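Long-range contact in phiAB6 tailspike (Unidentified phage, PDB 5JS4), which probably recognises and fragments the exopolysaccharide of Acinetobacter baumannii as a trimeric beta-helical tailspike: residues A[190-204]-A[210-222]. Sequence-based numbering, arbitrary orientation.
Sequences ARIMLDNGDIVRSTV and NPNVDMTGWVKVS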
# COMPACT_ATOMS: atom_id res chain seq x y z
N ALA A 190 32.26 -56.23 33.99
CA ALA A 190 33.18 -55.86 35.06
C ALA A 190 33.53 -54.38 34.96
O ALA A 190 33.69 -53.85 33.86
CB ALA A 190 34.44 -56.71 35.00
N ARG A 191 33.63 -53.72 36.11
CA ARG A 191 34.01 -52.31 36.15
C ARG A 191 35.33 -52.11 36.88
O ARG A 191 35.57 -52.70 37.94
CB ARG A 191 32.91 -51.47 36.80
CG ARG A 191 31.60 -51.61 36.06
CD ARG A 191 30.60 -50.52 36.37
NE ARG A 191 29.35 -50.80 35.66
CZ ARG A 191 28.38 -49.91 35.43
NH1 ARG A 191 28.49 -48.65 35.84
NH2 ARG A 191 27.30 -50.30 34.77
N ILE A 192 36.20 -51.31 36.27
CA ILE A 192 37.44 -50.85 36.88
C ILE A 192 37.64 -49.38 36.54
O ILE A 192 36.85 -48.81 35.78
CB ILE A 192 38.67 -51.67 36.41
CG1 ILE A 192 38.81 -51.64 34.89
CG2 ILE A 192 38.58 -53.10 36.92
CD1 ILE A 192 40.15 -52.14 34.39
N MET A 193 38.69 -48.78 37.09
CA MET A 193 39.01 -47.39 36.82
C MET A 193 40.19 -47.30 35.86
O MET A 193 41.18 -48.02 36.00
CB MET A 193 39.38 -46.66 38.11
CG MET A 193 38.21 -46.31 39.00
SD MET A 193 37.48 -47.74 39.82
CE MET A 193 36.43 -46.92 41.01
N LEU A 194 40.08 -46.39 34.90
CA LEU A 194 41.23 -45.92 34.13
C LEU A 194 42.18 -45.23 35.09
O LEU A 194 41.79 -44.84 36.19
CB LEU A 194 40.78 -44.93 33.05
CG LEU A 194 39.89 -45.49 31.94
CD1 LEU A 194 39.30 -44.37 31.11
CD2 LEU A 194 40.67 -46.46 31.07
N ASP A 195 43.43 -45.05 34.67
CA ASP A 195 44.43 -44.39 35.51
C ASP A 195 44.03 -42.97 35.91
O ASP A 195 44.45 -42.48 36.97
CB ASP A 195 45.80 -44.39 34.82
CG ASP A 195 46.42 -45.79 34.73
OD1 ASP A 195 45.95 -46.72 35.42
OD2 ASP A 195 47.39 -45.95 33.96
N ASN A 196 43.22 -42.31 35.08
CA ASN A 196 42.67 -40.98 35.41
C ASN A 196 41.47 -41.02 36.37
O ASN A 196 40.93 -39.97 36.73
CB ASN A 196 42.30 -40.21 34.13
CG ASN A 196 41.16 -40.86 33.35
OD1 ASN A 196 40.36 -41.62 33.89
ND2 ASN A 196 41.09 -40.55 32.06
N GLY A 197 41.04 -42.22 36.77
CA GLY A 197 39.96 -42.38 37.75
C GLY A 197 38.58 -42.64 37.18
O GLY A 197 37.67 -43.03 37.91
N ASP A 198 38.41 -42.43 35.87
CA ASP A 198 37.11 -42.65 35.23
C ASP A 198 36.82 -44.15 35.13
O ASP A 198 37.71 -44.94 34.82
CB ASP A 198 37.10 -42.03 33.83
CG ASP A 198 37.26 -40.52 33.84
OD1 ASP A 198 37.26 -39.91 34.94
OD2 ASP A 198 37.39 -39.93 32.74
N ILE A 199 35.58 -44.53 35.41
CA ILE A 199 35.20 -45.94 35.39
C ILE A 199 34.90 -46.42 33.97
O ILE A 199 34.24 -45.74 33.19
CB ILE A 199 34.00 -46.23 36.31
CG1 ILE A 199 34.43 -46.09 37.78
CG2 ILE A 199 33.45 -47.63 36.07
CD1 ILE A 199 33.31 -46.26 38.78
N VAL A 200 35.41 -47.61 33.65
CA VAL A 200 35.08 -48.28 32.40
C VAL A 200 34.43 -49.63 32.70
O VAL A 200 34.70 -50.25 33.73
CB VAL A 200 36.31 -48.47 31.48
CG1 VAL A 200 36.75 -47.12 30.91
CG2 VAL A 200 37.46 -49.15 32.19
N ARG A 201 33.57 -50.05 31.78
CA ARG A 201 32.80 -51.27 31.90
C ARG A 201 33.16 -52.17 30.73
O ARG A 201 33.17 -51.72 29.59
CB ARG A 201 31.32 -50.91 31.86
CG ARG A 201 30.34 -52.05 31.63
CD ARG A 201 28.94 -51.46 31.54
NE ARG A 201 27.93 -52.45 31.21
CZ ARG A 201 26.61 -52.22 31.24
NH1 ARG A 201 26.14 -51.03 31.60
NH2 ARG A 201 25.77 -53.19 30.92
N SER A 202 33.47 -53.44 31.00
CA SER A 202 33.77 -54.38 29.94
C SER A 202 32.50 -54.78 29.20
O SER A 202 31.49 -55.12 29.82
CB SER A 202 34.44 -55.64 30.48
OG SER A 202 34.73 -56.53 29.42
N THR A 203 32.56 -54.73 27.87
CA THR A 203 31.43 -55.11 27.02
C THR A 203 31.62 -56.49 26.40
O THR A 203 30.78 -56.95 25.62
CB THR A 203 31.20 -54.07 25.91
OG1 THR A 203 32.37 -53.98 25.08
CG2 THR A 203 30.90 -52.70 26.51
N VAL A 204 32.73 -57.16 26.74
CA VAL A 204 33.05 -58.48 26.20
C VAL A 204 33.50 -59.44 27.29
O VAL A 204 34.00 -59.03 28.34
CB VAL A 204 34.14 -58.40 25.10
CG1 VAL A 204 33.64 -57.57 23.92
CG2 VAL A 204 35.44 -57.82 25.65
N ASN A 210 44.03 -53.68 28.03
CA ASN A 210 44.22 -52.54 28.92
C ASN A 210 43.44 -51.33 28.39
O ASN A 210 43.80 -50.78 27.35
CB ASN A 210 45.72 -52.22 29.01
CG ASN A 210 46.02 -51.10 29.99
OD1 ASN A 210 45.12 -50.45 30.53
ND2 ASN A 210 47.31 -50.85 30.22
N PRO A 211 42.39 -50.91 29.11
CA PRO A 211 41.56 -49.81 28.60
C PRO A 211 42.29 -48.46 28.53
O PRO A 211 41.84 -47.57 27.83
CB PRO A 211 40.40 -49.76 29.59
CG PRO A 211 40.96 -50.29 30.86
CD PRO A 211 41.95 -51.35 30.44
N ASN A 212 43.40 -48.34 29.25
CA ASN A 212 44.22 -47.12 29.23
C ASN A 212 44.92 -46.88 27.89
O ASN A 212 45.21 -45.74 27.54
CB ASN A 212 45.27 -47.15 30.34
CG ASN A 212 44.65 -47.13 31.72
OD1 ASN A 212 44.14 -46.11 32.17
ND2 ASN A 212 44.67 -48.28 32.40
N VAL A 213 45.18 -47.97 27.16
CA VAL A 213 45.80 -47.87 25.82
C VAL A 213 44.90 -48.40 24.70
O VAL A 213 45.13 -48.09 23.53
CB VAL A 213 47.17 -48.60 25.77
CG1 VAL A 213 48.13 -47.97 26.77
CG2 VAL A 213 47.02 -50.09 26.03
N ASP A 214 43.88 -49.18 25.04
CA ASP A 214 43.00 -49.81 24.06
C ASP A 214 41.58 -49.96 24.60
O ASP A 214 41.31 -50.83 25.42
CB ASP A 214 43.56 -51.19 23.67
CG ASP A 214 42.63 -51.97 22.75
OD1 ASP A 214 41.79 -51.36 22.05
OD2 ASP A 214 42.75 -53.22 22.71
N MET A 215 40.67 -49.11 24.12
CA MET A 215 39.28 -49.11 24.60
C MET A 215 38.38 -50.12 23.90
O MET A 215 37.18 -50.19 24.18
CB MET A 215 38.67 -47.70 24.50
CG MET A 215 39.07 -46.77 25.64
SD MET A 215 38.44 -47.28 27.25
CE MET A 215 36.67 -47.09 27.02
N THR A 216 38.93 -50.92 22.99
CA THR A 216 38.19 -52.03 22.41
C THR A 216 37.74 -52.96 23.54
O THR A 216 38.55 -53.39 24.36
CB THR A 216 39.03 -52.83 21.40
OG1 THR A 216 39.66 -51.94 20.48
CG2 THR A 216 38.15 -53.81 20.62
N GLY A 217 36.44 -53.25 23.58
CA GLY A 217 35.86 -54.12 24.60
C GLY A 217 35.50 -53.41 25.89
O GLY A 217 35.09 -54.06 26.85
N TRP A 218 35.64 -52.08 25.92
CA TRP A 218 35.30 -51.26 27.09
C TRP A 218 34.45 -50.06 26.69
O TRP A 218 34.51 -49.60 25.55
CB TRP A 218 36.57 -50.73 27.76
CG TRP A 218 37.52 -51.77 28.26
CD1 TRP A 218 38.60 -52.28 27.60
CD2 TRP A 218 37.51 -52.39 29.55
NE1 TRP A 218 39.25 -53.19 28.39
CE2 TRP A 218 38.61 -53.28 29.59
CE3 TRP A 218 36.68 -52.29 30.67
CZ2 TRP A 218 38.89 -54.06 30.71
CZ3 TRP A 218 36.96 -53.07 31.78
CH2 TRP A 218 38.06 -53.95 31.79
N VAL A 219 33.67 -49.55 27.64
CA VAL A 219 32.97 -48.27 27.48
C VAL A 219 33.12 -47.44 28.75
O VAL A 219 33.18 -47.99 29.85
CB VAL A 219 31.47 -48.45 27.15
CG1 VAL A 219 31.28 -49.08 25.78
CG2 VAL A 219 30.75 -49.26 28.22
N LYS A 220 33.19 -46.12 28.58
CA LYS A 220 33.21 -45.20 29.72
C LYS A 220 31.80 -45.01 30.24
O LYS A 220 30.91 -44.58 29.50
CB LYS A 220 33.81 -43.85 29.31
CG LYS A 220 35.29 -43.90 28.98
CD LYS A 220 35.86 -42.51 28.72
CE LYS A 220 36.37 -41.83 29.99
NZ LYS A 220 35.29 -41.42 30.93
N VAL A 221 31.59 -45.30 31.52
CA VAL A 221 30.23 -45.28 32.09
C VAL A 221 29.69 -43.86 32.32
O VAL A 221 28.48 -43.68 32.41
CB VAL A 221 30.13 -46.10 33.40
CG1 VAL A 221 30.58 -47.53 33.17
CG2 VAL A 221 30.93 -45.45 34.53
N SER A 222 30.58 -42.88 32.39
CA SER A 222 30.16 -41.48 32.57
C SER A 222 29.88 -40.78 31.24
O SER A 222 29.62 -39.57 31.21
CB SER A 222 31.21 -40.70 33.36
OG SER A 222 32.40 -40.52 32.61
O HOH W 1 43.75 -48.47 35.13
O HOH W 2 43.63 -42.98 32.03
O HOH W 3 34.21 -39.56 34.92
O HOH W 4 33.48 -43.07 32.89
O HOH W 5 33.02 -51.59 23.84
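Asn212 OD1 accepts from Asp195 N over 2.8 Å, in the carbonyl plane on a lone pair and almost straight (175° at the hydrogen), and a water that also takes the Asn196 N-H donates to the same oxygen. An asparagine suits this place because its other half donates: ND2 gives to Asn210 OD1 and to a second water, which bonds in turn to Asp195 OD1. The Asp195 carboxylate stacks on the amide, their planes 25° apart; together with the bonds, this ties the turn from Leu194 to Gly197 to the 210-222 segment.

Apolar side chains fill the space behind this polar edge. The Trp218 ring is held between Ser202 CB, 3.8 Å above one face, and Pro211 CB, 3.6 Å above the opposite one, both offset toward the rim. Small Ser202 and the compact, rigid ring of Pro211 suit these two faces, and Trp218 NE1 is satisfied by Ser209 O. With CG1 of Val200 anti to the carbonyl carbon (chi1 -71°), CG2 falls between the backbone N and that carbon, 3.6 Å from Trp218 CE3, while Ile192 CD1 meets CH2 of the ring. Leu194 CD2 rests on Pro211 CB at 3.6 Å.

Farther along, Lys220 bends at chi3 and chi4, bringing NZ to 3.1 Å from Asp198 OD2 in a salt bridge, approaching from above the carboxylate plane. Asp198 OD1 pairs with Arg201 of the third subunit, so one aspartate serves two cations.

Strand 199-202 runs antiparallel to strand 218-220, with Arg201 and Val219 as the hydrogen-bonded pair (Arg201 N to Val219 O, 2.8 Å). It is the middle strand of a three-stranded meander, between 191-193 and 218-220, near the N-terminal end of the modelled chain and ahead of the beta-helix, and joined to both neighbouring subunits.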